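PDB 4MFI: Sn-glycerol-3-phosphate ABC transporter substrate-binding protein UspB from Mycobacterium tuberculosis, which serves as the substrate-binding subunit of an ABC transporter, with specificity for glycerophosphocholine. Local coordinates for residues 90-96 with 314-319; 53-59 with 334-339; 214-220 with 233-237. One frame throughout, in Å; residues are numbered along the deposited sequence.

Contact 1 (90-96 with 314-319)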
ATOM      1  N   ILE A  90      -9.865 -14.911  21.713  1.00 25.30           N
ATOM      2  CA  ILE A  90     -10.728 -15.500  22.740  1.00 27.57           C
ATOM      3  C   ILE A  90      -9.991 -15.656  24.073  1.00 28.27           C
ATOM      4  O   ILE A  90     -10.593 -15.517  25.143  1.00 32.96           O
ATOM      5  CB  ILE A  90     -11.341 -16.850  22.305  1.00 31.92           C
ATOM      6  CG1 ILE A  90     -12.317 -17.356  23.372  1.00 34.90           C
ATOM      7  CG2 ILE A  90     -10.260 -17.893  22.048  1.00 32.52           C
ATOM      8  CD1 ILE A  90     -13.472 -16.406  23.676  1.00 37.76           C
ATOM      9  N   GLY A  91      -8.689 -15.927  24.005  1.00 24.06           N
ATOM     10  CA  GLY A  91      -7.882 -16.131  25.198  1.00 23.90           C
ATOM     11  C   GLY A  91      -6.750 -15.126  25.330  1.00 24.39           C
ATOM     12  O   GLY A  91      -6.816 -14.019  24.786  1.00 23.91           O
ATOM     13  N   THR A  92      -5.695 -15.512  26.045  1.00 24.53           N
ATOM     14  CA  THR A  92      -4.577 -14.605  26.305  1.00 26.34           C
ATOM     15  C   THR A  92      -3.286 -14.982  25.572  1.00 25.24           C
ATOM     16  O   THR A  92      -2.244 -14.354  25.777  1.00 27.31           O
ATOM     17  CB  THR A  92      -4.301 -14.454  27.819  1.00 28.72           C
ATOM     18  OG1 THR A  92      -4.106 -15.746  28.411  1.00 29.32           O
ATOM     19  CG2 THR A  92      -5.472 -13.762  28.501  1.00 29.29           C
ATOM     20  N   ASP A  93      -3.353 -15.993  24.709  1.00 23.30           N
ATOM     21  CA  ASP A  93      -2.211 -16.335  23.867  1.00 25.60           C
ATOM     22  C   ASP A  93      -2.211 -15.478  22.602  1.00 22.66           C
ATOM     23  O   ASP A  93      -2.054 -15.979  21.487  1.00 24.43           O
ATOM     24  CB  ASP A  93      -2.203 -17.828  23.522  1.00 31.89           C
ATOM     25  CG  ASP A  93      -1.940 -18.705  24.734  1.00 39.30           C
ATOM     26  OD1 ASP A  93      -2.894 -19.344  25.228  1.00 42.15           O
ATOM     27  OD2 ASP A  93      -0.781 -18.754  25.195  1.00 41.33           O
ATOM     28  N   VAL A  94      -2.405 -14.178  22.791  1.00 18.91           N
ATOM     29  CA  VAL A  94      -2.323 -13.212  21.706  1.00 16.03           C
ATOM     30  C   VAL A  94      -0.867 -12.835  21.483  1.00 14.12           C
ATOM     31  O   VAL A  94      -0.031 -13.012  22.374  1.00 16.31           O
ATOM     32  CB  VAL A  94      -3.148 -11.938  22.019  1.00 15.67           C
ATOM     33  CG1 VAL A  94      -4.643 -12.253  22.024  1.00 18.82           C
ATOM     34  CG2 VAL A  94      -2.711 -11.324  23.338  1.00 15.90           C
ATOM     35  N   PRO A  95      -0.547 -12.328  20.285  1.00 12.47           N
ATOM     36  CA  PRO A  95       0.804 -11.808  20.054  1.00 12.08           C
ATOM     37  C   PRO A  95       1.030 -10.536  20.860  1.00 11.05           C
ATOM     38  O   PRO A  95       0.062  -9.888  21.272  1.00 11.73           O
ATOM     39  CB  PRO A  95       0.796 -11.477  18.560  1.00 12.35           C
ATOM     40  CG  PRO A  95      -0.658 -11.249  18.226  1.00 12.05           C
ATOM     41  CD  PRO A  95      -1.392 -12.249  19.080  1.00 12.38           C
ATOM     42  N   ASP A  96       2.289 -10.183  21.084  1.00 10.57           N
ATOM     43  CA  ASP A  96       2.619  -8.865  21.618  1.00  9.79           C
ATOM     44  C   ASP A  96       2.689  -7.828  20.511  1.00  9.22           C
ATOM     45  O   ASP A  96       2.360  -6.652  20.717  1.00  9.01           O
ATOM     46  CB  ASP A  96       3.954  -8.910  22.357  1.00 10.74           C
ATOM     47  CG  ASP A  96       3.889  -9.761  23.596  1.00 11.57           C
ATOM     48  OD1 ASP A  96       3.519  -9.230  24.665  1.00 13.05           O
ATOM     49  OD2 ASP A  96       4.189 -10.969  23.495  1.00 12.41           O
ATOM     50  N   LYS A 314      -5.152  -6.428  24.951  1.00 14.29           N
ATOM     51  CA  LYS A 314      -5.202  -7.312  26.120  1.00 17.63           C
ATOM     52  C   LYS A 314      -3.825  -7.786  26.603  1.00 18.71           C
ATOM     53  O   LYS A 314      -3.646  -8.937  27.003  1.00 24.58           O
ATOM     54  CB  LYS A 314      -6.146  -8.492  25.892  1.00 21.62           C
ATOM     55  CG  LYS A 314      -5.696  -9.488  24.851  1.00 24.70           C
ATOM     56  CD  LYS A 314      -6.377 -10.831  25.076  1.00 28.68           C
ATOM     57  CE  LYS A 314      -7.876 -10.672  25.245  1.00 30.08           C
ATOM     58  NZ  LYS A 314      -8.589 -11.978  25.217  1.00 31.21           N
ATOM     59  N   LEU A 315      -2.859  -6.878  26.570  1.00 16.33           N
ATOM     60  CA  LEU A 315      -1.561  -7.106  27.192  1.00 16.14           C
ATOM     61  C   LEU A 315      -1.513  -6.315  28.488  1.00 16.53           C
ATOM     62  O   LEU A 315      -2.197  -5.298  28.624  1.00 17.21           O
ATOM     63  CB  LEU A 315      -0.433  -6.607  26.286  1.00 16.25           C
ATOM     64  CG  LEU A 315      -0.264  -7.109  24.853  1.00 17.81           C
ATOM     65  CD1 LEU A 315       1.089  -6.643  24.310  1.00 17.08           C
ATOM     66  CD2 LEU A 315      -0.407  -8.616  24.742  1.00 19.07           C
ATOM     67  N   SER A 316      -0.701  -6.768  29.439  1.00 15.63           N
ATOM     68  CA  SER A 316      -0.397  -5.948  30.605  1.00 15.98           C
ATOM     69  C   SER A 316       0.314  -4.677  30.141  1.00 15.76           C
ATOM     70  O   SER A 316       0.869  -4.635  29.035  1.00 15.40           O
ATOM     71  CB  SER A 316       0.498  -6.709  31.577  1.00 17.60           C
ATOM     72  OG  SER A 316       1.801  -6.871  31.041  1.00 17.53           O
ATOM     73  N   GLU A 317       0.291  -3.638  30.974  1.00 17.05           N
ATOM     74  CA  GLU A 317       0.964  -2.390  30.623  1.00 18.38           C
ATOM     75  C   GLU A 317       2.455  -2.596  30.375  1.00 16.52           C
ATOM     76  O   GLU A 317       3.007  -2.032  29.430  1.00 15.42           O
ATOM     77  CB  GLU A 317       0.737  -1.304  31.681  1.00 26.28           C
ATOM     78  CG  GLU A 317      -0.466  -0.408  31.392  1.00 35.73           C
ATOM     79  CD  GLU A 317      -0.353   0.330  30.061  1.00 43.23           C
ATOM     80  OE1 GLU A 317       0.785   0.595  29.607  1.00 47.37           O
ATOM     81  OE2 GLU A 317      -1.408   0.647  29.469  1.00 44.12           O
ATOM     82  N   GLU A 318       3.099  -3.412  31.208  1.00 16.10           N
ATOM     83  CA  GLU A 318       4.521  -3.701  31.029  1.00 18.26           C
ATOM     84  C   GLU A 318       4.787  -4.323  29.662  1.00 15.40           C
ATOM     85  O   GLU A 318       5.726  -3.928  28.964  1.00 16.05           O
ATOM     86  CB  GLU A 318       5.055  -4.619  32.137  1.00 24.89           C
ATOM     87  CG  GLU A 318       6.458  -5.165  31.852  1.00 31.68           C
ATOM     88  CD  GLU A 318       7.118  -5.814  33.060  1.00 39.02           C
ATOM     89  OE1 GLU A 318       6.805  -5.416  34.204  1.00 40.89           O
ATOM     90  OE2 GLU A 318       7.959  -6.720  32.866  1.00 42.40           O
ATOM     91  N   ARG A 319       3.960  -5.289  29.272  1.00 14.60           N
ATOM     92  CA  ARG A 319       4.150  -5.930  27.975  1.00 13.48           C
ATOM     93  C   ARG A 319       3.893  -4.972  26.816  1.00 12.52           C
ATOM     94  O   ARG A 319       4.548  -5.074  25.781  1.00 12.79           O
ATOM     95  CB  ARG A 319       3.302  -7.200  27.844  1.00 14.15           C
ATOM     96  CG  ARG A 319       3.718  -8.301  28.815  1.00 15.21           C
ATOM     97  CD  ARG A 319       3.139  -9.662  28.451  1.00 17.05           C
ATOM     98  NE  ARG A 319       3.769 -10.225  27.258  1.00 17.47           N
ATOM     99  CZ  ARG A 319       4.876 -10.964  27.275  1.00 17.27           C
ATOM    100  NH1 ARG A 319       5.484 -11.239  28.429  1.00 17.92           N
ATOM    101  NH2 ARG A 319       5.378 -11.431  26.141  1.00 16.61           N
TER
HETATM  102  O   HOH W   1       5.706  -7.546  25.254  1.00 14.42           O
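Asp-96 and Arg-319 form the dense, buried end of this contact. The guanidinium grips the carboxylate side-on, one nitrogen to each oxygen: NE of Arg-319 lies 2.8 Å from OD1 of Asp-96, approaching the syn lone pair, and NH2 of Arg-319 lies 2.9 Å from OD2 of Asp-96 in a nearly straight bond (174°). The two planes are turned 46° against each other, so the pair is twisted rather than coplanar. A bend at chi3 (72°) swings the arginine's end over to the acid. Lys-33 and the backbone N of Asp-40 also hold OD2, which should help to keep Asp-96 ionised. Beside the salt bridge, CD1 of Leu-315 packs 3.6 Å from OD1 of Asp-96, while CD2 of Leu-315 meets CG2 of Val-94 at 3.8 Å.

This seam belongs to an alpha/beta lobe of the solute-binding fold: 90-96 leads from helix 78-88 into strand 97-101 of the central sheet, and Ser-316 N-caps helix 317-330, its OG accepting from Arg-319 N.

Lys-314 is well packed too. Its methylenes pass obliquely over Val-94, CD of Lys-314 3.8 Å from CG1 of Val-94, and NZ of Lys-314 reaches the carbonyl O of Gly-91 at 2.7 Å from above the carbonyl plane; NZ also bonds Leu-89 O. Toward solvent the packing thins, and Ile-90, Gly-91 and Thr-92 bury little surface there.

Contact 2 (53-59 with 334-339)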
ATOM      1  N   GLU A  53      14.086 -10.167   9.260  1.00 11.48           N
ATOM      2  CA  GLU A  53      13.424 -10.040  10.553  1.00 11.90           C
ATOM      3  C   GLU A  53      14.261 -10.647  11.684  1.00 12.13           C
ATOM      4  O   GLU A  53      14.352 -10.075  12.774  1.00 12.53           O
ATOM      5  CB  GLU A  53      12.026 -10.660  10.503  1.00 11.41           C
ATOM      6  CG  GLU A  53      11.093  -9.920   9.554  1.00 12.22           C
ATOM      7  CD  GLU A  53       9.696 -10.496   9.517  1.00 13.36           C
ATOM      8  OE1 GLU A  53       9.570 -11.741   9.493  1.00 15.26           O
ATOM      9  OE2 GLU A  53       8.719  -9.704   9.503  1.00 13.28           O
ATOM     10  N   ARG A  54      14.873 -11.800  11.434  1.00 12.54           N
ATOM     11  CA  ARG A  54      15.757 -12.393  12.436  1.00 13.56           C
ATOM     12  C   ARG A  54      16.957 -11.490  12.730  1.00 14.07           C
ATOM     13  O   ARG A  54      17.411 -11.405  13.872  1.00 14.83           O
ATOM     14  CB  ARG A  54      16.220 -13.786  12.015  1.00 16.05           C
ATOM     15  CG  ARG A  54      15.119 -14.832  12.091  1.00 18.55           C
ATOM     16  CD  ARG A  54      15.658 -16.237  11.860  1.00 22.97           C
ATOM     17  NE  ARG A  54      16.313 -16.365  10.560  1.00 26.78           N
ATOM     18  CZ  ARG A  54      15.693 -16.745   9.447  1.00 29.52           C
ATOM     19  NH1 ARG A  54      14.399 -17.039   9.470  1.00 30.17           N
ATOM     20  NH2 ARG A  54      16.369 -16.834   8.310  1.00 30.30           N
ATOM     21  N   GLU A  55      17.461 -10.810  11.704  1.00 13.12           N
ATOM     22  CA  GLU A  55      18.563  -9.874  11.895  1.00 13.02           C
ATOM     23  C   GLU A  55      18.123  -8.689  12.750  1.00 13.12           C
ATOM     24  O   GLU A  55      18.844  -8.266  13.656  1.00 13.47           O
ATOM     25  CB  GLU A  55      19.120  -9.402  10.542  1.00 12.00           C
ATOM     26  CG  GLU A  55      20.080  -8.209  10.627  1.00 13.97           C
ATOM     27  CD  GLU A  55      21.373  -8.507  11.370  1.00 15.00           C
ATOM     28  OE1 GLU A  55      21.760  -9.694  11.471  1.00 18.34           O
ATOM     29  OE2 GLU A  55      22.013  -7.538  11.851  1.00 15.85           O
ATOM     30  N   LEU A  56      16.934  -8.158  12.478  1.00 12.77           N
ATOM     31  CA  LEU A  56      16.424  -7.035  13.259  1.00 12.18           C
ATOM     32  C   LEU A  56      16.188  -7.437  14.718  1.00 11.21           C
ATOM     33  O   LEU A  56      16.459  -6.661  15.639  1.00 11.46           O
ATOM     34  CB  LEU A  56      15.145  -6.480  12.632  1.00 13.03           C
ATOM     35  CG  LEU A  56      15.348  -5.806  11.274  1.00 14.71           C
ATOM     36  CD1 LEU A  56      14.022  -5.347  10.684  1.00 18.07           C
ATOM     37  CD2 LEU A  56      16.326  -4.639  11.400  1.00 17.84           C
ATOM     38  N   ILE A  57      15.703  -8.659  14.927  1.00 10.67           N
ATOM     39  CA  ILE A  57      15.507  -9.183  16.278  1.00 12.32           C
ATOM     40  C   ILE A  57      16.844  -9.295  17.017  1.00 13.27           C
ATOM     41  O   ILE A  57      16.940  -8.966  18.202  1.00 12.12           O
ATOM     42  CB  ILE A  57      14.776 -10.547  16.247  1.00 12.19           C
ATOM     43  CG1 ILE A  57      13.291 -10.343  15.923  1.00 13.66           C
ATOM     44  CG2 ILE A  57      14.923 -11.282  17.578  1.00 13.39           C
ATOM     45  CD1 ILE A  57      12.555 -11.631  15.614  1.00 12.99           C
ATOM     46  N   GLY A  58      17.878  -9.736  16.302  1.00 13.09           N
ATOM     47  CA  GLY A  58      19.206  -9.837  16.881  1.00 13.32           C
ATOM     48  C   GLY A  58      19.716  -8.474  17.309  1.00 12.34           C
ATOM     49  O   GLY A  58      20.287  -8.325  18.398  1.00 14.38           O
ATOM     50  N   ARG A  59      19.515  -7.475  16.452  1.00 12.21           N
ATOM     51  CA  ARG A  59      19.914  -6.108  16.778  1.00 11.09           C
ATOM     52  C   ARG A  59      19.152  -5.603  18.002  1.00 11.18           C
ATOM     53  O   ARG A  59      19.725  -4.944  18.873  1.00 12.67           O
ATOM     54  CB  ARG A  59      19.676  -5.170  15.588  1.00 11.65           C
ATOM     55  CG  ARG A  59      20.498  -5.509  14.348  1.00 12.23           C
ATOM     56  CD  ARG A  59      20.129  -4.608  13.172  1.00 11.74           C
ATOM     57  NE  ARG A  59      20.929  -4.928  11.992  1.00 12.79           N
ATOM     58  CZ  ARG A  59      21.036  -4.151  10.919  1.00 14.48           C
ATOM     59  NH1 ARG A  59      20.390  -2.993  10.863  1.00 13.81           N
ATOM     60  NH2 ARG A  59      21.807  -4.527   9.907  1.00 16.21           N
ATOM     61  N   THR A 334      18.020   3.491  10.819  1.00 11.33           N
ATOM     62  CA  THR A 334      18.966   2.461  10.399  1.00 14.21           C
ATOM     63  C   THR A 334      18.246   1.175   9.997  1.00 12.59           C
ATOM     64  O   THR A 334      18.542   0.559   8.966  1.00 13.27           O
ATOM     65  CB  THR A 334      19.930   2.125  11.561  1.00 19.31           C
ATOM     66  OG1 THR A 334      20.740   3.270  11.852  1.00 25.96           O
ATOM     67  CG2 THR A 334      20.827   0.962  11.208  1.00 22.95           C
ATOM     68  N   ASN A 335      17.289   0.773  10.818  1.00 10.53           N
ATOM     69  CA  ASN A 335      16.676  -0.532  10.645  1.00  9.83           C
ATOM     70  C   ASN A 335      15.642  -0.580   9.533  1.00  9.35           C
ATOM     71  O   ASN A 335      15.528  -1.589   8.835  1.00  9.65           O
ATOM     72  CB  ASN A 335      16.112  -1.027  11.974  1.00 10.42           C
ATOM     73  CG  ASN A 335      17.204  -1.367  12.954  1.00 10.92           C
ATOM     74  OD1 ASN A 335      18.313  -1.727  12.553  1.00 12.03           O
ATOM     75  ND2 ASN A 335      16.909  -1.251  14.243  1.00 12.05           N
ATOM     76  N   THR A 336      14.888   0.500   9.349  1.00  9.54           N
ATOM     77  CA  THR A 336      13.965   0.531   8.221  1.00  9.08           C
ATOM     78  C   THR A 336      14.736   0.612   6.896  1.00 10.05           C
ATOM     79  O   THR A 336      14.320   0.033   5.896  1.00 10.63           O
ATOM     80  CB  THR A 336      12.901   1.657   8.339  1.00  7.63           C
ATOM     81  OG1 THR A 336      11.878   1.441   7.357  1.00  7.82           O
ATOM     82  CG2 THR A 336      13.513   3.040   8.135  1.00  9.46           C
ATOM     83  N   ALA A 337      15.872   1.304   6.900  1.00 10.45           N
ATOM     84  CA  ALA A 337      16.734   1.333   5.721  1.00 10.81           C
ATOM     85  C   ALA A 337      17.206  -0.076   5.383  1.00 11.15           C
ATOM     86  O   ALA A 337      17.127  -0.506   4.229  1.00 11.68           O
ATOM     87  CB  ALA A 337      17.922   2.258   5.943  1.00 11.33           C
ATOM     88  N   TYR A 338      17.684  -0.796   6.396  1.00 10.87           N
ATOM     89  CA  TYR A 338      18.100  -2.185   6.217  1.00 11.66           C
ATOM     90  C   TYR A 338      16.967  -3.065   5.687  1.00 10.55           C
ATOM     91  O   TYR A 338      17.151  -3.818   4.720  1.00 12.05           O
ATOM     92  CB  TYR A 338      18.652  -2.762   7.525  1.00 12.07           C
ATOM     93  CG  TYR A 338      18.876  -4.254   7.469  1.00 14.93           C
ATOM     94  CD1 TYR A 338      19.982  -4.787   6.820  1.00 16.99           C
ATOM     95  CD2 TYR A 338      17.966  -5.132   8.049  1.00 15.52           C
ATOM     96  CE1 TYR A 338      20.179  -6.155   6.758  1.00 18.27           C
ATOM     97  CE2 TYR A 338      18.153  -6.494   7.997  1.00 18.41           C
ATOM     98  CZ  TYR A 338      19.256  -7.003   7.350  1.00 19.46           C
ATOM     99  OH  TYR A 338      19.436  -8.364   7.298  1.00 22.82           O
ATOM    100  N   PHE A 339      15.796  -2.969   6.316  1.00 10.63           N
ATOM    101  CA  PHE A 339      14.648  -3.761   5.896  1.00 10.61           C
ATOM    102  C   PHE A 339      14.303  -3.478   4.433  1.00  9.64           C
ATOM    103  O   PHE A 339      14.047  -4.405   3.653  1.00 10.31           O
ATOM    104  CB  PHE A 339      13.447  -3.469   6.800  1.00  9.56           C
ATOM    105  CG  PHE A 339      12.297  -4.419   6.611  1.00  9.64           C
ATOM    106  CD1 PHE A 339      12.358  -5.715   7.112  1.00 11.64           C
ATOM    107  CD2 PHE A 339      11.138  -4.007   5.969  1.00 11.09           C
ATOM    108  CE1 PHE A 339      11.293  -6.590   6.954  1.00 12.37           C
ATOM    109  CE2 PHE A 339      10.068  -4.879   5.805  1.00 11.74           C
ATOM    110  CZ  PHE A 339      10.151  -6.174   6.299  1.00 12.84           C
TER
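Tyr-338 lies with one ring face beneath the guanidinium of Arg-59, and these two residues, with Leu-56, lose the most surface in the contact. CZ of Arg-59 stands 4.3 Å from the Tyr-338 ring centroid, 18° off the ring normal, a cation-pi interaction in which the planes are inclined by 39°. NH2 of Arg-59 comes nearest, 3.6 Å from CD1 of Tyr-338, toward the rim of the ring. Two in-plane bonds fix the rotation of the guanidinium: NE of Arg-59 donates to the anti lone pair of Glu-55 OE2 at 2.8 Å, and NH1 of Arg-59 donates to OD1 of Asn-335 at 3.0 Å. The Asn-335 amide is itself held through ND2 by Phe-329 O.

The setting is a nearly antiparallel pair of helices, 50-63 and 333-343, on the alpha/beta lobe of the solute-binding fold; the local axes come within 10.7 Å at 163°.

Leu-56 sends its two methyls to different partners on helix 333-343. CD2 of Leu-56 meets CB of Asn-335 at 3.7 Å and CD2 of Tyr-338 at 3.8 Å, whereas CD1 points to the Phe-339 ring, which continues the apolar layer toward Tyr-150. Farther along the tyrosine, Glu-55 crosses at about a right angle, CG of Glu-55 3.4 Å from OH of Tyr-338.

Contact 3 (214-220 with 233-237)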
ATOM      1  N   ASN A 214      -8.151   8.350 -10.030  1.00  4.76           N
ATOM      2  CA  ASN A 214      -9.412   8.880  -9.544  1.00  4.47           C
ATOM      3  C   ASN A 214      -9.181  10.210  -8.808  1.00  5.42           C
ATOM      4  O   ASN A 214      -9.776  11.237  -9.154  1.00  5.21           O
ATOM      5  CB  ASN A 214     -10.070   7.828  -8.639  1.00  5.16           C
ATOM      6  CG  ASN A 214     -11.534   8.098  -8.372  1.00  5.14           C
ATOM      7  OD1 ASN A 214     -12.217   8.808  -9.120  1.00  6.64           O
ATOM      8  ND2 ASN A 214     -12.035   7.499  -7.299  1.00  5.58           N
ATOM      9  N   TRP A 215      -8.287  10.204  -7.823  1.00  5.39           N
ATOM     10  CA  TRP A 215      -7.932  11.429  -7.109  1.00  4.12           C
ATOM     11  C   TRP A 215      -7.406  12.530  -8.044  1.00  4.33           C
ATOM     12  O   TRP A 215      -7.723  13.709  -7.860  1.00  6.19           O
ATOM     13  CB  TRP A 215      -6.862  11.133  -6.063  1.00  5.07           C
ATOM     14  CG  TRP A 215      -7.327  10.335  -4.879  1.00  4.59           C
ATOM     15  CD1 TRP A 215      -8.599  10.255  -4.367  1.00  4.77           C
ATOM     16  CD2 TRP A 215      -6.505   9.515  -4.047  1.00  4.17           C
ATOM     17  NE1 TRP A 215      -8.606   9.430  -3.261  1.00  4.80           N
ATOM     18  CE2 TRP A 215      -7.331   8.971  -3.043  1.00  4.49           C
ATOM     19  CE3 TRP A 215      -5.141   9.191  -4.052  1.00  5.68           C
ATOM     20  CZ2 TRP A 215      -6.837   8.117  -2.059  1.00  6.19           C
ATOM     21  CZ3 TRP A 215      -4.654   8.348  -3.075  1.00  6.82           C
ATOM     22  CH2 TRP A 215      -5.497   7.825  -2.090  1.00  5.55           C
ATOM     23  N   ALA A 216      -6.579  12.151  -9.019  1.00  4.59           N
ATOM     24  CA  ALA A 216      -5.990  13.120  -9.938  1.00  5.35           C
ATOM     25  C   ALA A 216      -7.055  13.872 -10.734  1.00  5.39           C
ATOM     26  O   ALA A 216      -6.864  15.035 -11.112  1.00  6.10           O
ATOM     27  CB  ALA A 216      -5.012  12.427 -10.880  1.00  6.21           C
ATOM     28  N   PHE A 217      -8.176  13.199 -10.975  1.00  5.62           N
ATOM     29  CA  PHE A 217      -9.295  13.772 -11.722  1.00  6.77           C
ATOM     30  C   PHE A 217     -10.340  14.412 -10.805  1.00  6.76           C
ATOM     31  O   PHE A 217     -11.379  14.877 -11.276  1.00  8.96           O
ATOM     32  CB  PHE A 217      -9.939  12.697 -12.610  1.00  6.22           C
ATOM     33  CG  PHE A 217      -9.215  12.462 -13.912  1.00  6.10           C
ATOM     34  CD1 PHE A 217      -9.096  13.489 -14.842  1.00  8.20           C
ATOM     35  CD2 PHE A 217      -8.681  11.213 -14.225  1.00  6.19           C
ATOM     36  CE1 PHE A 217      -8.451  13.285 -16.057  1.00  7.84           C
ATOM     37  CE2 PHE A 217      -8.030  10.996 -15.448  1.00  7.09           C
ATOM     38  CZ  PHE A 217      -7.916  12.035 -16.362  1.00  6.64           C
ATOM     39  N   GLY A 218     -10.055  14.449  -9.503  1.00  5.43           N
ATOM     40  CA  GLY A 218     -10.949  15.073  -8.543  1.00  6.46           C
ATOM     41  C   GLY A 218     -12.006  14.141  -7.984  1.00  6.25           C
ATOM     42  O   GLY A 218     -12.893  14.582  -7.254  1.00  8.38           O
ATOM     43  N   GLY A 219     -11.920  12.860  -8.329  1.00  6.13           N
ATOM     44  CA  GLY A 219     -12.834  11.864  -7.804  1.00  5.96           C
ATOM     45  C   GLY A 219     -12.347  11.241  -6.509  1.00  5.33           C
ATOM     46  O   GLY A 219     -11.237  11.518  -6.041  1.00  6.99           O
ATOM     47  N   ALA A 220     -13.180  10.377  -5.934  1.00  5.06           N
ATOM     48  CA  ALA A 220     -12.798   9.575  -4.777  1.00  5.13           C
ATOM     49  C   ALA A 220     -13.840   8.492  -4.614  1.00  4.59           C
ATOM     50  O   ALA A 220     -14.980   8.646  -5.056  1.00  5.92           O
ATOM     51  CB  ALA A 220     -12.743  10.432  -3.526  1.00  6.07           C
ATOM     52  N   ALA A 233     -17.199  13.775 -10.743  1.00  7.86           N
ATOM     53  CA  ALA A 233     -15.764  13.632 -10.984  1.00  6.99           C
ATOM     54  C   ALA A 233     -15.319  12.170 -10.933  1.00  6.63           C
ATOM     55  O   ALA A 233     -14.448  11.749 -11.694  1.00  7.12           O
ATOM     56  CB  ALA A 233     -14.959  14.479 -10.015  1.00  8.00           C
ATOM     57  N   THR A 234     -15.929  11.391 -10.047  1.00  5.75           N
ATOM     58  CA  THR A 234     -15.588   9.979  -9.929  1.00  6.16           C
ATOM     59  C   THR A 234     -16.075   9.197 -11.140  1.00  4.92           C
ATOM     60  O   THR A 234     -15.359   8.350 -11.682  1.00  6.04           O
ATOM     61  CB  THR A 234     -16.188   9.386  -8.660  1.00  4.94           C
ATOM     62  OG1 THR A 234     -15.799  10.208  -7.553  1.00  6.07           O
ATOM     63  CG2 THR A 234     -15.684   7.957  -8.449  1.00  6.46           C
ATOM     64  N   ILE A 235     -17.299   9.477 -11.570  1.00  5.95           N
ATOM     65  CA  ILE A 235     -17.814   8.850 -12.783  1.00  6.19           C
ATOM     66  C   ILE A 235     -16.939   9.209 -13.994  1.00  6.35           C
ATOM     67  O   ILE A 235     -16.654   8.358 -14.839  1.00  6.93           O
ATOM     68  CB  ILE A 235     -19.297   9.211 -13.015  1.00  8.57           C
ATOM     69  CG1 ILE A 235     -20.161   8.534 -11.940  1.00 13.40           C
ATOM     70  CG2 ILE A 235     -19.747   8.794 -14.417  1.00  7.95           C
ATOM     71  CD1 ILE A 235     -21.603   8.897 -11.991  1.00 16.69           C
ATOM     72  N   ALA A 236     -16.479  10.456 -14.060  1.00  6.31           N
ATOM     73  CA  ALA A 236     -15.593  10.875 -15.144  1.00  6.54           C
ATOM     74  C   ALA A 236     -14.272  10.101 -15.135  1.00  6.82           C
ATOM     75  O   ALA A 236     -13.790   9.681 -16.190  1.00  6.86           O
ATOM     76  CB  ALA A 236     -15.345  12.370 -15.085  1.00  8.08           C
ATOM     77  N   ALA A 237     -13.684   9.913 -13.951  1.00  6.01           N
ATOM     78  CA  ALA A 237     -12.474   9.099 -13.833  1.00  5.19           C
ATOM     79  C   ALA A 237     -12.743   7.658 -14.263  1.00  4.83           C
ATOM     80  O   ALA A 237     -11.924   7.041 -14.952  1.00  5.89           O
ATOM     81  CB  ALA A 237     -11.930   9.148 -12.414  1.00  5.54           C
TER
HETATM   82  O   HOH W   2     -13.191  13.910 -13.168  1.00 18.07           O
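Gly-219 and Thr-234 bring two backbones together where helix 211-216 ends in a Schellman motif against the side of helix 232-245. Their CA atoms are 4.0 Å apart, an approach possible because Gly-219 has no side chain on the face it turns to the helix. The motif makes the turn: Gly-218 adopts positive phi (88°), Gly-219 N bonds back to Asn-214 O, and Gly-218 N to Trp-215 O. The chain then departs through Ala-220 toward the small hairpin of strands 222-223 and 226-227, which leads back to helix 232-245 within the same lobe.

Among the van der Waals contacts, CB of Ala-233 sits against the carbonyl O of Gly-218 at 3.4 Å; the apolar pair is CB of Ala-237 and CB of Phe-217, 4.1 Å apart. The Phe-217 ring continues outward to meet Phe-240 of the same helix as Ala-237 and Trp-177 of helix 177-191.

Among the polar groups, Asn-214 extends its CG anti to the backbone N (chi1 -165°), which carries its amide in beside Gly-219, toward helix 232-245. OD1 of Asn-214 there faces methyls, Ala-237 CB at 3.3 Å and Thr-234 CG2 at 3.6 Å, and is buried without a hydrogen-bond partner in the model. Thr-234 OG1 lies 3.1 Å from Ala-220 O and is also hydrogen-bonded with Thr-228 O; Thr-228 OG1 in turn bonds Ala-220 O. Through OG1 Thr-234 thus meets both residues that flank the hairpin.

At the outer margin a water bridges the segments, donating to the carbonyl O of Phe-217 at 2.8 Å and to the carbonyl O of Ala-233 at 2.9 Å.

Contacts 1 and 2 belong to the same side of the molecule, their centres about 24 Å apart, whereas contact 3 lies across the chain's centre, its own centre about 43 Å from that of contact 1 and about 40 Å from that of contact 2. Along the sequence the three are concentric: 53-59 comes first, then 90-96, both segments of contact 3, 314-319 and finally 334-339. Contacts 1 and 2 therefore join the early part of the chain to a much later part through the successive helices 317-330 and 333-343, while contact 3 is a local closure within the intervening excursion. Such a chain, leaving one lobe and returning to it, is characteristic of two-lobed solute-binding proteins, whose ligand typically binds between the lobes.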